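Local coordinates for putative MCP-type signal transduction protein (PDB 4WY9) that probably serves as a methyl-accepting chemotaxis receptor, its periplasmic tandem-PAS domain sensing chemical signals that may be recognised indirectly, at residues Y82-P87 / D136-A141; V210-D215 / K229-I234; D264-I269 / S289-L294. All blocks are in the same frame, centred on the assembly; numbering follows the deposited sequence. Where two conformers were deposited one is given.

Interaction 1: Y82-P87 / D136-A141; sequences YLIDPP and DILKKA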
loop_
_atom_site.group_PDB
_atom_site.type_symbol
_atom_site.label_atom_id
_atom_site.label_comp_id
_atom_site.label_asym_id
_atom_site.label_seq_id
_atom_site.Cartn_x
_atom_site.Cartn_y
_atom_site.Cartn_z
ATOM N N TYR A 82 7.281 16.042 -1.233
ATOM C CA TYR A 82 7.548 16.636 -2.539
ATOM C C TYR A 82 7.001 18.059 -2.492
ATOM O O TYR A 82 5.829 18.252 -2.194
ATOM C CB TYR A 82 6.887 15.795 -3.628
ATOM C CG TYR A 82 6.852 16.384 -5.019
ATOM C CD1 TYR A 82 7.896 17.144 -5.529
ATOM C CD2 TYR A 82 5.764 16.150 -5.842
ATOM C CE1 TYR A 82 7.836 17.670 -6.811
ATOM C CE2 TYR A 82 5.695 16.659 -7.107
ATOM C CZ TYR A 82 6.719 17.430 -7.596
ATOM O OH TYR A 82 6.632 17.922 -8.878
ATOM N N LEU A 83 7.839 19.061 -2.743
ATOM C CA LEU A 83 7.379 20.439 -2.843
ATOM C C LEU A 83 7.524 20.927 -4.277
ATOM O O LEU A 83 8.602 20.797 -4.861
ATOM C CB LEU A 83 8.156 21.351 -1.910
ATOM C CG LEU A 83 8.010 21.042 -0.411
ATOM C CD1 LEU A 83 8.849 21.988 0.409
ATOM C CD2 LEU A 83 6.589 21.119 0.050
ATOM N N ILE A 84 6.466 21.492 -4.843
ATOM C CA ILE A 84 6.453 21.872 -6.249
ATOM C C ILE A 84 7.282 23.115 -6.548
ATOM O O ILE A 84 7.844 23.241 -7.668
ATOM C CB ILE A 84 4.998 22.120 -6.752
ATOM C CG1 ILE A 84 4.072 21.009 -6.290
ATOM C CG2 ILE A 84 4.950 22.285 -8.255
ATOM C CD1 ILE A 84 2.598 21.399 -6.449
ATOM N N ASP A 85 7.377 24.044 -5.596
ATOM C CA ASP A 85 8.093 25.291 -5.845
ATOM C C ASP A 85 8.650 25.846 -4.541
ATOM O O ASP A 85 8.234 26.899 -4.087
ATOM C CB ASP A 85 7.232 26.294 -6.590
ATOM C CG ASP A 85 8.008 27.529 -7.033
ATOM O OD1 ASP A 85 9.232 27.453 -7.306
ATOM O OD2 ASP A 85 7.375 28.587 -7.166
ATOM N N PRO A 86 9.598 25.131 -3.931
ATOM C CA PRO A 86 10.133 25.569 -2.650
ATOM C C PRO A 86 11.065 26.778 -2.750
ATOM O O PRO A 86 11.527 27.081 -3.838
ATOM C CB PRO A 86 10.914 24.363 -2.174
ATOM C CG PRO A 86 11.435 23.770 -3.436
ATOM C CD PRO A 86 10.278 23.935 -4.430
ATOM N N PRO A 87 11.332 27.438 -1.624
ATOM C CA PRO A 87 12.463 28.368 -1.593
ATOM C C PRO A 87 13.692 27.752 -2.212
ATOM O O PRO A 87 13.971 26.574 -1.965
ATOM C CB PRO A 87 12.637 28.642 -0.088
ATOM C CG PRO A 87 11.281 28.400 0.491
ATOM C CD PRO A 87 10.750 27.229 -0.276
ATOM N N ASP A 136 -2.142 12.497 -9.491
ATOM C CA ASP A 136 -3.567 12.691 -9.235
ATOM C C ASP A 136 -3.814 13.843 -8.273
ATOM O O ASP A 136 -4.751 14.610 -8.452
ATOM C CB ASP A 136 -4.190 11.422 -8.695
ATOM C CG ASP A 136 -4.320 10.332 -9.723
ATOM O OD1 ASP A 136 -4.187 10.620 -10.942
ATOM O OD2 ASP A 136 -4.560 9.182 -9.317
ATOM N N ILE A 137 -3.004 13.949 -7.230
ATOM C CA ILE A 137 -3.149 15.054 -6.283
ATOM C C ILE A 137 -2.923 16.392 -7.001
ATOM O O ILE A 137 -3.718 17.324 -6.839
ATOM C CB ILE A 137 -2.179 14.890 -5.100
ATOM C CG1 ILE A 137 -2.661 13.781 -4.187
ATOM C CG2 ILE A 137 -2.071 16.186 -4.302
ATOM C CD1 ILE A 137 -1.702 13.312 -3.142
ATOM N N LEU A 138 -1.834 16.503 -7.748
ATOM C CA LEU A 138 -1.516 17.774 -8.414
ATOM C C LEU A 138 -2.652 18.187 -9.332
ATOM O O LEU A 138 -2.970 19.380 -9.434
ATOM C CB LEU A 138 -0.215 17.667 -9.207
ATOM C CG LEU A 138 1.041 17.406 -8.396
ATOM C CD1 LEU A 138 2.271 17.506 -9.204
ATOM C CD2 LEU A 138 1.169 18.238 -7.150
ATOM N N LYS A 139 -3.269 17.214 -10.007
ATOM C CA LYS A 139 -4.329 17.509 -10.970
ATOM C C LYS A 139 -5.688 17.776 -10.319
ATOM O O LYS A 139 -6.446 18.606 -10.825
ATOM C CB LYS A 139 -4.427 16.333 -11.982
ATOM C CG LYS A 139 -5.561 16.438 -13.002
ATOM C CD LYS A 139 -5.217 17.446 -14.061
ATOM C CE LYS A 139 -6.382 17.703 -15.024
ATOM N NZ LYS A 139 -7.540 18.318 -14.299
ATOM N N LYS A 140 -6.021 17.042 -9.244
ATOM C CA LYS A 140 -7.391 16.983 -8.758
ATOM C C LYS A 140 -7.635 17.504 -7.352
ATOM O O LYS A 140 -8.772 17.816 -6.998
ATOM C CB LYS A 140 -7.902 15.529 -8.806
ATOM C CG LYS A 140 -7.718 14.858 -10.137
ATOM C CD LYS A 140 -8.415 13.551 -10.218
ATOM C CE LYS A 140 -7.974 12.552 -9.223
ATOM N NZ LYS A 140 -8.631 11.233 -9.541
ATOM N N ALA A 141 -6.602 17.573 -6.523
ATOM C CA ALA A 141 -6.822 17.889 -5.128
ATOM C C ALA A 141 -7.312 19.326 -4.950
ATOM O O ALA A 141 -6.808 20.245 -5.602
ATOM C CB ALA A 141 -5.570 17.646 -4.289
#
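Leu138 reaches out from helix 132-140 to the end of a strand, and its two methyl branches divide the work: CD1 meets the ring of Tyr82, CD2 the side chain of Ile84. The tyrosine and the leucine cross at about a right angle. Tyr82 CE2 lies 4.1 Å from Leu138 CD1, and the methyl comes in obliquely to the ring. With CG anti to the backbone N (chi1 170°), the Tyr82 ring lies across the approach of Leu138 and offers it the CE2 flank. Ile84 behaves differently. It points the opposite way to Leu138, and the two meet near their ends, slightly offset, with Ile84 CD1 3.5 Å from Leu138 CD2 and Ile84 CG1 4.1 Å from the same methyl. Ile84 was deposited in two conformers, and these two distances hold for one of them; the closeness of the pair is doubtful to that extent. Tyr82 is buried and Ile84 exposed, so Leu138 CD2 probably lies nearer solvent than CD1. No hydrogen bond crosses the contact, which is purely apolar. The nearest CA atoms, of Ile84 and Leu138, are 9.2 Å apart, a gap bridged by side chains. In the fold, this is a helix lying over one face of the antiparallel sheet of the first PDC (Cache-clan) sensor domain. Strand 78-83 runs between 104-110 and 179-188: Tyr82 and Ile84 bond through their backbones to Val182 and Val180, Leu83 to Phe104. Leu138 also touches Val179, and its neighbour Ile137 packs on Ala169, Pro171 and Val182. Next to the contact the helix ends: Ala141 N still bonds to Ile137 O at 2.9 Å, but Ala141 is the first residue to leave helical geometry.

Interaction 2: V210-D215 / K229-I234; sequences VLLNSD and KNLKDI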
loop_
_atom_site.group_PDB
_atom_site.type_symbol
_atom_site.label_atom_id
_atom_site.label_comp_id
_atom_site.label_asym_id
_atom_site.label_seq_id
_atom_site.Cartn_x
_atom_site.Cartn_y
_atom_site.Cartn_z
ATOM N N VAL A 210 -3.389 -14.625 -0.716
ATOM C CA VAL A 210 -3.278 -13.576 -1.709
ATOM C C VAL A 210 -3.872 -12.289 -1.195
ATOM O O VAL A 210 -4.954 -12.271 -0.600
ATOM C CB VAL A 210 -3.974 -13.990 -3.021
ATOM C CG1 VAL A 210 -3.872 -12.920 -4.080
ATOM C CG2 VAL A 210 -3.448 -15.338 -3.536
ATOM N N LEU A 211 -3.160 -11.171 -1.412
ATOM C CA LEU A 211 -3.690 -9.823 -1.182
ATOM C C LEU A 211 -3.805 -9.143 -2.533
ATOM O O LEU A 211 -2.822 -9.097 -3.261
ATOM C CB LEU A 211 -2.826 -9.011 -0.244
ATOM C CG LEU A 211 -3.233 -7.573 0.003
ATOM C CD1 LEU A 211 -4.562 -7.482 0.729
ATOM C CD2 LEU A 211 -2.158 -6.819 0.771
ATOM N N LEU A 212 -4.967 -8.609 -2.852
ATOM C CA LEU A 212 -5.139 -7.929 -4.122
ATOM C C LEU A 212 -6.090 -6.776 -3.965
ATOM O O LEU A 212 -6.877 -6.723 -3.005
ATOM C CB LEU A 212 -5.562 -8.900 -5.211
ATOM C CG LEU A 212 -6.909 -9.553 -5.285
ATOM C CD1 LEU A 212 -7.016 -10.452 -6.497
ATOM C CD2 LEU A 212 -7.275 -10.360 -4.043
ATOM N N ASN A 213 -6.058 -5.818 -4.892
ATOM C CA ASN A 213 -7.060 -4.759 -4.805
ATOM C C ASN A 213 -8.342 -5.209 -5.518
ATOM O O ASN A 213 -8.367 -6.280 -6.155
ATOM C CB ASN A 213 -6.516 -3.395 -5.280
ATOM C CG ASN A 213 -6.277 -3.284 -6.762
ATOM O OD1 ASN A 213 -6.660 -4.126 -7.548
ATOM N ND2 ASN A 213 -5.684 -2.153 -7.150
ATOM N N SER A 214 -9.413 -4.441 -5.420
ATOM C CA SER A 214 -10.697 -4.904 -5.929
ATOM C C SER A 214 -10.686 -5.017 -7.465
ATOM O O SER A 214 -11.500 -5.733 -8.032
ATOM C CB SER A 214 -11.831 -3.972 -5.477
ATOM O OG SER A 214 -11.677 -2.666 -5.989
ATOM N N ASP A 215 -9.774 -4.299 -8.124
ATOM C CA ASP A 215 -9.615 -4.392 -9.561
ATOM C C ASP A 215 -8.937 -5.683 -10.001
ATOM O O ASP A 215 -8.948 -6.019 -11.179
ATOM C CB ASP A 215 -8.851 -3.172 -10.115
ATOM C CG ASP A 215 -9.611 -1.880 -9.952
ATOM O OD1 ASP A 215 -10.826 -1.878 -10.236
ATOM O OD2 ASP A 215 -9.005 -0.864 -9.549
ATOM N N LYS A 229 0.456 -8.496 -11.224
ATOM C CA LYS A 229 -0.418 -8.870 -12.307
ATOM C C LYS A 229 -1.867 -8.856 -11.877
ATOM O O LYS A 229 -2.175 -8.894 -10.677
ATOM C CB LYS A 229 -0.002 -10.231 -12.899
ATOM C CG LYS A 229 1.430 -10.201 -13.451
ATOM C CD LYS A 229 1.842 -11.510 -14.098
ATOM C CE LYS A 229 3.195 -11.371 -14.825
ATOM N NZ LYS A 229 4.250 -10.799 -13.951
ATOM N N ASN A 230 -2.768 -8.825 -12.853
ATOM C CA ASN A 230 -4.180 -8.951 -12.562
ATOM C C ASN A 230 -4.584 -10.403 -12.567
ATOM O O ASN A 230 -4.386 -11.116 -13.559
ATOM C CB ASN A 230 -5.016 -8.143 -13.552
ATOM C CG ASN A 230 -6.389 -7.845 -13.034
ATOM O OD1 ASN A 230 -7.161 -8.764 -12.733
ATOM N ND2 ASN A 230 -6.660 -6.592 -12.771
ATOM N N LEU A 231 -5.143 -10.868 -11.453
ATOM C CA LEU A 231 -5.518 -12.275 -11.310
ATOM C C LEU A 231 -6.488 -12.683 -12.407
ATOM O O LEU A 231 -6.453 -13.815 -12.907
ATOM C CB LEU A 231 -6.096 -12.517 -9.911
ATOM C CG LEU A 231 -6.542 -13.952 -9.608
ATOM C CD1 LEU A 231 -5.418 -14.926 -9.841
ATOM C CD2 LEU A 231 -7.009 -14.003 -8.178
ATOM N N LYS A 232 -7.339 -11.756 -12.832
ATOM C CA LYS A 232 -8.331 -12.076 -13.868
ATOM C C LYS A 232 -7.685 -12.363 -15.220
ATOM O O LYS A 232 -8.226 -13.109 -16.017
ATOM C CB LYS A 232 -9.369 -10.964 -13.976
ATOM C CG LYS A 232 -10.045 -10.670 -12.657
ATOM C CD LYS A 232 -11.176 -9.663 -12.768
ATOM C CE LYS A 232 -10.630 -8.272 -13.083
ATOM N NZ LYS A 232 -11.674 -7.250 -12.722
ATOM N N ASP A 233 -6.543 -11.738 -15.483
ATOM C CA ASP A 233 -5.830 -11.954 -16.730
ATOM C C ASP A 233 -5.096 -13.278 -16.773
ATOM O O ASP A 233 -4.968 -13.906 -17.828
ATOM C CB ASP A 233 -4.826 -10.831 -16.981
ATOM C CG ASP A 233 -5.462 -9.494 -17.201
ATOM O OD1 ASP A 233 -6.608 -9.432 -17.691
ATOM O OD2 ASP A 233 -4.793 -8.475 -16.890
ATOM N N ILE A 234 -4.512 -13.661 -15.631
ATOM C CA ILE A 234 -3.675 -14.846 -15.586
ATOM C C ILE A 234 -4.445 -16.104 -15.253
ATOM O O ILE A 234 -3.947 -17.206 -15.450
ATOM C CB ILE A 234 -2.473 -14.640 -14.653
ATOM C CG1 ILE A 234 -2.921 -14.431 -13.247
ATOM C CG2 ILE A 234 -1.617 -13.428 -15.126
ATOM C CD1 ILE A 234 -2.688 -15.598 -12.392
HETATM O O HOH W 1 -11.759 -7.679 -9.960
HETATM O O HOH W 2 -10.288 -5.038 -13.917
#
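Asn230 turns its CG anti to the backbone N (chi1 -160°), and Lys232 bends its chain at chi3 (-69°); together these torsions bring an amide and an ammonium group to the carbonyl oxygen of Asp215. The amide makes the stronger bond. Asn230 ND2 donates to Asp215 O over 2.8 Å with a nearly straight N-H (169°). The acceptor lies close to the plane of the asparagine amide, whereas the donor stands above the carbonyl plane of Asp215. Lys232 NZ reaches the same oxygen at 3.4 Å, a weak bond, and two waters supplement it. Water 1 accepts from Lys232 NZ and donates to Ser214 O at 2.8 Å; water 2 likewise accepts from Lys232 NZ and donates to Asp215 O. The turn after strand 209-213 is thus gripped through main-chain oxygens, while the carboxylate of Asp215 makes no contact with the lysine ammonium. The other end of the asparagine amide serves as the N-cap of helix 231-234: Asn230 OD1 accepts from Lys232 N at 3.0 Å, along one of the lone pairs of OD1, within the plane of the side-chain carbonyl. One side chain therefore caps a helix start and ties it to a strand end, and its two bonds fix the rotation of the amide. Strand 209-213 belongs to the five-stranded antiparallel sheet, order 2-1-5-4-3, of the second PAS-like module. Over that sheet Leu212 and Leu231 meet at a slant, Leu212 CD1 lying 3.9 Å from Leu231 CD2 and 4.1 Å from Leu231 CB. Met218 touches both leucines, and Leu231 continues onto Leu282 and Tyr244. An acetate ion, probably from the crystallisation liquor, is bound about 4 Å from the side chain of Leu231. Phe217 borders the polar part, its side chain meeting Asn230 and its backbone N bonding to Asn213 OD1.

Interaction 3: D264-I269 / S289-L294; sequences DSYAAI and SVFKPL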
loop_
_atom_site.group_PDB
_atom_site.type_symbol
_atom_site.label_atom_id
_atom_site.label_comp_id
_atom_site.label_asym_id
_atom_site.label_seq_id
_atom_site.Cartn_x
_atom_site.Cartn_y
_atom_site.Cartn_z
ATOM N N ASP A 264 -8.556 -27.352 -8.272
ATOM C CA ASP A 264 -9.946 -27.187 -7.907
ATOM C C ASP A 264 -10.026 -26.996 -6.388
ATOM O O ASP A 264 -9.605 -27.877 -5.631
ATOM C CB ASP A 264 -10.737 -28.408 -8.366
ATOM C CG ASP A 264 -12.228 -28.220 -8.281
ATOM O OD1 ASP A 264 -12.688 -27.234 -7.719
ATOM O OD2 ASP A 264 -12.929 -29.082 -8.827
ATOM N N SER A 265 -10.546 -25.858 -5.944
ATOM C CA SER A 265 -10.371 -25.407 -4.587
ATOM C C SER A 265 -11.644 -24.866 -3.958
ATOM O O SER A 265 -12.610 -24.540 -4.661
ATOM C CB SER A 265 -9.293 -24.306 -4.519
ATOM O OG SER A 265 -8.080 -24.712 -5.170
ATOM N N TYR A 266 -11.621 -24.741 -2.630
ATOM C CA TYR A 266 -12.478 -23.808 -1.927
ATOM C C TYR A 266 -11.704 -22.506 -1.786
ATOM O O TYR A 266 -10.497 -22.522 -1.537
ATOM C CB TYR A 266 -12.891 -24.337 -0.556
ATOM C CG TYR A 266 -13.671 -25.632 -0.630
ATOM C CD1 TYR A 266 -14.947 -25.651 -1.138
ATOM C CD2 TYR A 266 -13.128 -26.822 -0.161
ATOM C CE1 TYR A 266 -15.673 -26.839 -1.235
ATOM C CE2 TYR A 266 -13.834 -27.992 -0.241
ATOM C CZ TYR A 266 -15.112 -28.004 -0.766
ATOM O OH TYR A 266 -15.804 -29.188 -0.838
ATOM N N ALA A 267 -12.380 -21.374 -1.933
ATOM C CA ALA A 267 -11.733 -20.062 -1.797
ATOM C C ALA A 267 -12.585 -19.148 -0.975
ATOM O O ALA A 267 -13.778 -19.010 -1.261
ATOM C CB ALA A 267 -11.465 -19.430 -3.147
ATOM N N ALA A 268 -11.985 -18.463 -0.014
ATOM C CA ALA A 268 -12.676 -17.435 0.713
ATOM C C ALA A 268 -12.146 -16.067 0.340
ATOM O O ALA A 268 -10.935 -15.900 0.095
ATOM C CB ALA A 268 -12.561 -17.635 2.200
ATOM N N ILE A 269 -13.043 -15.093 0.328
ATOM C CA ILE A 269 -12.722 -13.690 0.104
ATOM C C ILE A 269 -13.175 -12.901 1.304
ATOM O O ILE A 269 -14.304 -13.072 1.763
ATOM C CB ILE A 269 -13.419 -13.108 -1.167
ATOM C CG1 ILE A 269 -12.970 -13.867 -2.403
ATOM C CG2 ILE A 269 -13.204 -11.623 -1.341
ATOM C CD1 ILE A 269 -11.586 -13.711 -2.689
ATOM N N SER A 289 -6.625 -31.549 -1.142
ATOM C CA SER A 289 -5.845 -31.412 0.076
ATOM C C SER A 289 -6.730 -31.500 1.318
ATOM O O SER A 289 -6.334 -31.974 2.363
ATOM C CB SER A 289 -5.099 -30.084 0.061
ATOM O OG SER A 289 -4.245 -30.017 -1.045
ATOM N N VAL A 290 -7.942 -31.002 1.187
ATOM C CA VAL A 290 -8.917 -30.910 2.273
ATOM C C VAL A 290 -9.405 -32.304 2.634
ATOM O O VAL A 290 -9.608 -32.620 3.821
ATOM C CB VAL A 290 -10.092 -29.982 1.799
ATOM C CG1 VAL A 290 -11.340 -30.198 2.483
ATOM C CG2 VAL A 290 -9.597 -28.538 1.851
ATOM N N PHE A 291 -9.590 -33.174 1.647
ATOM C CA PHE A 291 -10.118 -34.487 1.845
ATOM C C PHE A 291 -9.085 -35.575 2.003
ATOM O O PHE A 291 -9.396 -36.663 2.487
ATOM C CB PHE A 291 -11.097 -34.833 0.725
ATOM C CG PHE A 291 -12.419 -34.140 0.853
ATOM C CD1 PHE A 291 -13.339 -34.582 1.792
ATOM C CD2 PHE A 291 -12.718 -33.019 0.105
ATOM C CE1 PHE A 291 -14.540 -33.935 1.950
ATOM C CE2 PHE A 291 -13.926 -32.369 0.281
ATOM C CZ PHE A 291 -14.829 -32.836 1.186
ATOM N N LYS A 292 -7.853 -35.315 1.593
ATOM C CA LYS A 292 -6.757 -36.262 1.780
ATOM C C LYS A 292 -5.536 -35.487 2.141
ATOM O O LYS A 292 -4.596 -35.435 1.366
ATOM C CB LYS A 292 -6.491 -37.105 0.526
ATOM C CG LYS A 292 -7.512 -38.239 0.294
ATOM C CD LYS A 292 -7.167 -38.992 -0.974
ATOM C CE LYS A 292 -8.385 -39.643 -1.599
ATOM N NZ LYS A 292 -9.216 -40.302 -0.558
ATOM N N PRO A 293 -5.567 -34.862 3.314
ATOM C CA PRO A 293 -4.432 -34.070 3.774
ATOM C C PRO A 293 -3.208 -34.958 4.039
ATOM O O PRO A 293 -3.360 -36.107 4.464
ATOM C CB PRO A 293 -4.971 -33.394 5.051
ATOM C CG PRO A 293 -6.002 -34.336 5.566
ATOM C CD PRO A 293 -6.619 -35.000 4.341
ATOM N N LEU A 294 -2.008 -34.444 3.774
ATOM C CA LEU A 294 -0.807 -35.231 4.040
ATOM C C LEU A 294 -0.322 -35.022 5.457
ATOM O O LEU A 294 -0.397 -33.914 5.994
ATOM C CB LEU A 294 0.299 -34.887 3.042
ATOM C CG LEU A 294 0.055 -35.640 1.724
ATOM C CD1 LEU A 294 0.524 -34.849 0.511
ATOM C CD2 LEU A 294 0.691 -37.025 1.752
#
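Tyr266 meets Val290 and Phe291 by its ring edge, and all contacts across the two segments are van der Waals ones. Val290 CG1 lies near the plane of the tyrosine ring, 4.3 Å from Tyr266 CE2. Phe291 comes to the same edge nearer the phenol end: its CE2 is 3.9 Å from Tyr266 OH and 4.4 Å from Tyr266 CE2. The hydroxyl oxygen in turn lies in the plane of the phenylalanine ring. Edge meets edge; the side chains run at about a right angle to each other, with their ring planes inclined. Within segment 289-294, Val290 CG1 also stands 3.9 Å above one face of the Phe291 ring, offset toward its rim. That methyl therefore adjoins both aromatic residues. Phe291 takes its place with CG anti to its carbonyl carbon (chi1 -75°), which carries the ring back to the tyrosine although its CB does not point at the tyrosine.

The polar interactions involve outside partners. Tyr266 OH is hydrogen-bonded to Thr9 OG1 on the long helix 8-51, and the Tyr266 ring makes a cation-pi contact with Lys287. That lysine, outside both segments, also forms a salt bridge with Asp264 OD1.

Helix 8-51 also covers the apolar part, with Leu16 on Tyr266, Thr12 on Val290 and Thr9 on Phe291. The arrangement joins a sheet strand, the C-terminal helix 287-291 and the long N-terminal helix, at the second PAS-like module of this tandem-PAS sensor.

From the N terminus the chain runs through the long helix 8-51 into the first sensor domain. There interaction 1 closes a loop of 48 residues, bringing helix 132-140 back over the strand 78-83. The second PAS-like module follows: interaction 2 closes a loop of 13 residues between strand 209-213 and helix 231-234, and interaction 3 a loop of 19 that is mostly strand. The three are in series, none nested or crossing. Interactions 2 and 3 reach the same five-stranded sheet, with centres 20 Å apart, whereas interactions 1 and 3 lie on opposite sides of the chain's centre, 49 Å between their centres. Interaction 3 also packs against helix 8-51, so that the start of this helix lies beside the C-terminal helix 287-291.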